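Local coordinates for uncharacterized protein (PDB 4E40) that forms the helical-bundle part of a cell-surface haptoglobin-hemoglobin receptor that probably takes up its ligand as a source of heme and iron, at residues Y154-E157 against A158-C162; S141-L144 against A145-K148. One frame throughout, in Å; residues are numbered along the deposited sequence.

Contact 1 (Y154-E157 against A158-C162); sequences YVKE and AAEEC. Unlike the reference sequence in segment 154-157: Glu157 (reference Lys).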
loop_
_atom_site.group_PDB
_atom_site.type_symbol
_atom_site.label_atom_id
_atom_site.label_comp_id
_atom_site.label_asym_id
_atom_site.label_seq_id
_atom_site.Cartn_x
_atom_site.Cartn_y
_atom_site.Cartn_z
ATOM N N TYR A 154 -44.991 -14.624 9.834
ATOM C CA TYR A 154 -44.111 -13.543 10.305
ATOM C C TYR A 154 -42.810 -13.531 9.443
ATOM O O TYR A 154 -42.306 -12.480 9.106
ATOM C CB TYR A 154 -43.721 -13.682 11.795
ATOM C CG TYR A 154 -44.907 -13.754 12.713
ATOM C CD1 TYR A 154 -45.623 -12.600 13.008
ATOM C CD2 TYR A 154 -45.314 -14.960 13.234
ATOM C CE1 TYR A 154 -46.768 -12.646 13.814
ATOM C CE2 TYR A 154 -46.457 -15.038 14.052
ATOM C CZ TYR A 154 -47.161 -13.871 14.339
ATOM O OH TYR A 154 -48.289 -13.913 15.119
ATOM N N VAL A 155 -42.293 -14.708 9.156
ATOM C CA VAL A 155 -41.129 -14.834 8.259
ATOM C C VAL A 155 -41.474 -14.292 6.880
ATOM O O VAL A 155 -40.745 -13.467 6.323
ATOM C CB VAL A 155 -40.626 -16.279 8.176
ATOM C CG1 VAL A 155 -39.626 -16.471 7.055
ATOM C CG2 VAL A 155 -40.018 -16.720 9.512
ATOM N N LYS A 156 -42.636 -14.732 6.358
ATOM C CA LYS A 156 -43.009 -14.319 4.991
ATOM C C LYS A 156 -43.170 -12.788 4.904
ATOM O O LYS A 156 -42.688 -12.170 3.979
ATOM C CB LYS A 156 -44.325 -15.021 4.563
ATOM C CG LYS A 156 -44.879 -14.407 3.287
ATOM C CD LYS A 156 -46.310 -14.896 3.067
ATOM C CE LYS A 156 -46.307 -16.136 2.198
ATOM N NZ LYS A 156 -47.453 -16.090 1.220
ATOM N N GLU A 157 -43.862 -12.197 5.870
ATOM C CA GLU A 157 -44.062 -10.800 5.974
ATOM C C GLU A 157 -42.747 -10.040 6.062
ATOM O O GLU A 157 -42.499 -9.066 5.333
ATOM C CB GLU A 157 -45.016 -10.464 7.140
ATOM C CG GLU A 157 -45.257 -8.971 7.307
ATOM C CD GLU A 157 -45.746 -8.314 6.016
ATOM O OE1 GLU A 157 -45.386 -7.129 5.750
ATOM O OE2 GLU A 157 -46.483 -8.991 5.254
ATOM N N ALA A 158 -41.873 -10.474 6.969
ATOM C CA ALA A 158 -40.593 -9.811 7.045
ATOM C C ALA A 158 -39.815 -9.893 5.727
ATOM O O ALA A 158 -39.070 -8.956 5.398
ATOM C CB ALA A 158 -39.759 -10.465 8.166
ATOM N N ALA A 159 -39.878 -11.035 5.051
ATOM C CA ALA A 159 -39.132 -11.213 3.796
ATOM C C ALA A 159 -39.688 -10.258 2.702
ATOM O O ALA A 159 -38.910 -9.684 1.905
ATOM C CB ALA A 159 -39.194 -12.658 3.342
ATOM N N GLU A 160 -41.002 -10.053 2.702
ATOM C CA GLU A 160 -41.584 -9.095 1.738
ATOM C C GLU A 160 -41.164 -7.642 2.016
ATOM O O GLU A 160 -41.067 -6.840 1.076
ATOM C CB GLU A 160 -43.115 -9.251 1.688
ATOM C CG GLU A 160 -43.552 -10.582 1.122
ATOM C CD GLU A 160 -44.990 -10.914 1.481
ATOM O OE1 GLU A 160 -45.600 -10.149 2.279
ATOM O OE2 GLU A 160 -45.507 -11.941 0.977
ATOM N N GLU A 161 -40.871 -7.312 3.280
ATOM C CA GLU A 161 -40.450 -6.003 3.690
ATOM C C GLU A 161 -38.941 -5.811 3.440
ATOM O O GLU A 161 -38.415 -4.711 3.584
ATOM C CB GLU A 161 -40.740 -5.804 5.172
ATOM C CG GLU A 161 -42.206 -5.639 5.539
ATOM C CD GLU A 161 -42.484 -5.927 7.023
ATOM O OE1 GLU A 161 -41.526 -6.152 7.807
ATOM O OE2 GLU A 161 -43.664 -5.943 7.420
ATOM N N CYS A 162 -38.238 -6.878 3.090
ATOM C CA CYS A 162 -36.812 -6.746 2.918
ATOM C C CYS A 162 -36.554 -6.254 1.496
ATOM O O CYS A 162 -36.883 -6.916 0.518
ATOM C CB CYS A 162 -36.062 -8.066 3.187
ATOM S SG CYS A 162 -34.285 -8.066 2.696
#

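Contact 2 (S141-L144 against A145-K148); sequences SNLL and ARAK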
loop_
_atom_site.group_PDB
_atom_site.type_symbol
_atom_site.label_atom_id
_atom_site.label_comp_id
_atom_site.label_asym_id
_atom_site.label_seq_id
_atom_site.Cartn_x
_atom_site.Cartn_y
_atom_site.Cartn_z
ATOM N N SER A 141 -29.266 -13.843 -0.933
ATOM C CA SER A 141 -30.443 -13.314 -1.633
ATOM C C SER A 141 -31.397 -14.460 -1.941
ATOM O O SER A 141 -32.633 -14.272 -1.837
ATOM C CB SER A 141 -30.076 -12.613 -2.945
ATOM O OG SER A 141 -29.374 -11.410 -2.689
ATOM N N ASN A 142 -30.856 -15.630 -2.318
ATOM C CA ASN A 142 -31.724 -16.797 -2.588
ATOM C C ASN A 142 -32.493 -17.196 -1.354
ATOM O O ASN A 142 -33.697 -17.544 -1.437
ATOM C CB ASN A 142 -30.964 -17.987 -3.157
ATOM C CG ASN A 142 -30.384 -17.704 -4.507
ATOM O OD1 ASN A 142 -30.790 -16.739 -5.195
ATOM N ND2 ASN A 142 -29.422 -18.542 -4.929
ATOM N N LEU A 143 -31.801 -17.199 -0.207
ATOM C CA LEU A 143 -32.404 -17.538 1.067
ATOM C C LEU A 143 -33.539 -16.577 1.402
ATOM O O LEU A 143 -34.626 -17.013 1.827
ATOM C CB LEU A 143 -31.315 -17.560 2.173
ATOM C CG LEU A 143 -31.805 -17.884 3.569
ATOM C CD1 LEU A 143 -32.170 -19.367 3.733
ATOM C CD2 LEU A 143 -30.725 -17.471 4.602
ATOM N N LEU A 144 -33.346 -15.289 1.137
ATOM C CA LEU A 144 -34.390 -14.291 1.393
ATOM C C LEU A 144 -35.579 -14.418 0.409
ATOM O O LEU A 144 -36.716 -14.251 0.836
ATOM C CB LEU A 144 -33.776 -12.897 1.323
ATOM C CG LEU A 144 -32.896 -12.519 2.534
ATOM C CD1 LEU A 144 -32.010 -11.344 2.159
ATOM C CD2 LEU A 144 -33.865 -12.078 3.647
ATOM N N ALA A 145 -35.284 -14.791 -0.822
ATOM C CA ALA A 145 -36.364 -15.056 -1.830
ATOM C C ALA A 145 -37.169 -16.245 -1.389
ATOM O O ALA A 145 -38.432 -16.221 -1.479
ATOM C CB ALA A 145 -35.762 -15.267 -3.231
ATOM N N ARG A 146 -36.514 -17.291 -0.877
ATOM C CA ARG A 146 -37.267 -18.431 -0.331
ATOM C C ARG A 146 -38.163 -18.093 0.878
ATOM O O ARG A 146 -39.285 -18.634 0.983
ATOM C CB ARG A 146 -36.348 -19.604 0.021
ATOM C CG ARG A 146 -35.697 -20.184 -1.229
ATOM C CD ARG A 146 -34.898 -21.464 -0.990
ATOM N NE ARG A 146 -33.716 -21.335 -0.112
ATOM C CZ ARG A 146 -32.445 -21.120 -0.512
ATOM N NH1 ARG A 146 -32.083 -20.948 -1.805
ATOM N NH2 ARG A 146 -31.503 -21.066 0.415
ATOM N N ALA A 147 -37.696 -17.215 1.777
ATOM C CA ALA A 147 -38.440 -16.813 2.939
ATOM C C ALA A 147 -39.757 -16.118 2.564
ATOM O O ALA A 147 -40.715 -16.145 3.338
ATOM C CB ALA A 147 -37.566 -15.932 3.869
ATOM N N LYS A 148 -39.801 -15.517 1.383
ATOM C CA LYS A 148 -41.056 -14.925 0.862
ATOM C C LYS A 148 -42.126 -15.986 0.617
ATOM O O LYS A 148 -43.318 -15.636 0.506
ATOM C CB LYS A 148 -40.791 -14.126 -0.432
ATOM C CG LYS A 148 -40.070 -12.802 -0.217
ATOM C CD LYS A 148 -39.853 -12.125 -1.573
ATOM C CE LYS A 148 -38.901 -10.946 -1.441
ATOM N NZ LYS A 148 -38.913 -10.073 -2.653
#

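Contact 1 (Y154-E157 against A158-C162)
Ala158, Ala159, Glu160 and Glu161 each give their backbone N-H to the carbonyl four residues back, on Tyr154, Val155, Lys156 and Glu157, so that 154-157 and the start of 158-162 share the short alpha-helix 153-160. The bonds run from 2.9 Å for Ala159 N to Val155 O up to 3.2 Å for Glu161 N to Glu157 O, where the N-H...O angle is 142°.

One side of this helix is apolar. Val155 and Ala159 face Ala147 of helix 82-147, while Ala158 lies on Val15 of helix 12-26; farther along, Cys162 forms a disulfide with Cys19 of helix 12-26, linking segment 158-162 to that helix covalently.

The exposed side is acidic. Glu160 turns back over the preceding turn, with Lys156 CG only 3.4 Å from its OE2, yet the lysine bends at chi3 and chi4, leaving Lys156 NZ 4.6 Å from Glu160 OE2, too far for a salt bridge. Glu157 reaches both later acids: its CG stands anti to the backbone N (chi1 179°) and a bend at chi2 brings the carboxylate round toward them. Its plane stands nearly perpendicular, 85°, to that of Glu160, with Glu157 OE2 3.3 Å from Glu160 OE1. Toward Glu161 the carboxylates approach further, and the 2.7 Å between Glu157 OE1 and Glu161 OE2 suggests that one of the two acids probably holds a proton.

Contact 2 (S141-L144 against A145-K148)
Ser141 to Ala147 belong to the C-terminal turns of the long alpha-helix 82-147, part of the receptor's elongated helical bundle, and Lys148 follows; i to i+4 backbone bonds join the two segments: Ala145 N to Ser141 O and Arg146 N to Asn142 O, both 2.9 Å, then Ala147 N to Leu143 O. The last of the series is weak: Lys148 N to Leu144 O at 3.4 Å.

Arg146 carries most of the side-chain contact. Its CG lies beside the backbone N (chi1 -65°), and a bend at chi3 folds the chain back along the previous turn instead of letting it run outward. The guanidinium thus comes to rest with one face over the backbone of the preceding turn: Asn142 O lies 3.6 Å above its plane and Leu143 CA 3.7 Å, both offset toward the rim. Its two terminal nitrogens meet different side chains. Arg146 NH1 comes within 3.4 Å of Asn142 CB, while NH2 touches the leucine, 3.8 Å from Leu143 CD1, the Leu143 and Arg146 side chains crossing at about a right angle.

The polar ends of Asn142 and Arg146 converge on one acid, since Arg146 NH1 makes a salt bridge to Glu4 OE2 and Asn142 ND2 a hydrogen bond to the same oxygen. Glu4 thus bridges the N-terminal region and this helix, where Leu143 also packs on Ile5 and Leu9.

Other faces meet the neighbouring helices. Leu144 reaches Val15, Ala18 and Arg22 of helix 12-26; Ser141 OG is hydrogen-bonded to Arg22 as well, and Lys148 touches Ala159 of helix 153-160.

Both contacts are helix ends at the same extremity of the elongated bundle, their centres about 10 Å apart and joined by the short connection between helices 82-147 and 153-160. They touch directly, Lys156 of contact 1 meeting Lys148 of contact 2, and helix 12-26 packs against both. Each has a buried apolar side, but contact 2 offers bulky leucines to its neighbours where contact 1 offers a valine and alanines. Their polar sides differ more. Contact 1 gathers acids on an exposed surface, whereas contact 2 balances its arginine with a glutamate from the N-terminal region.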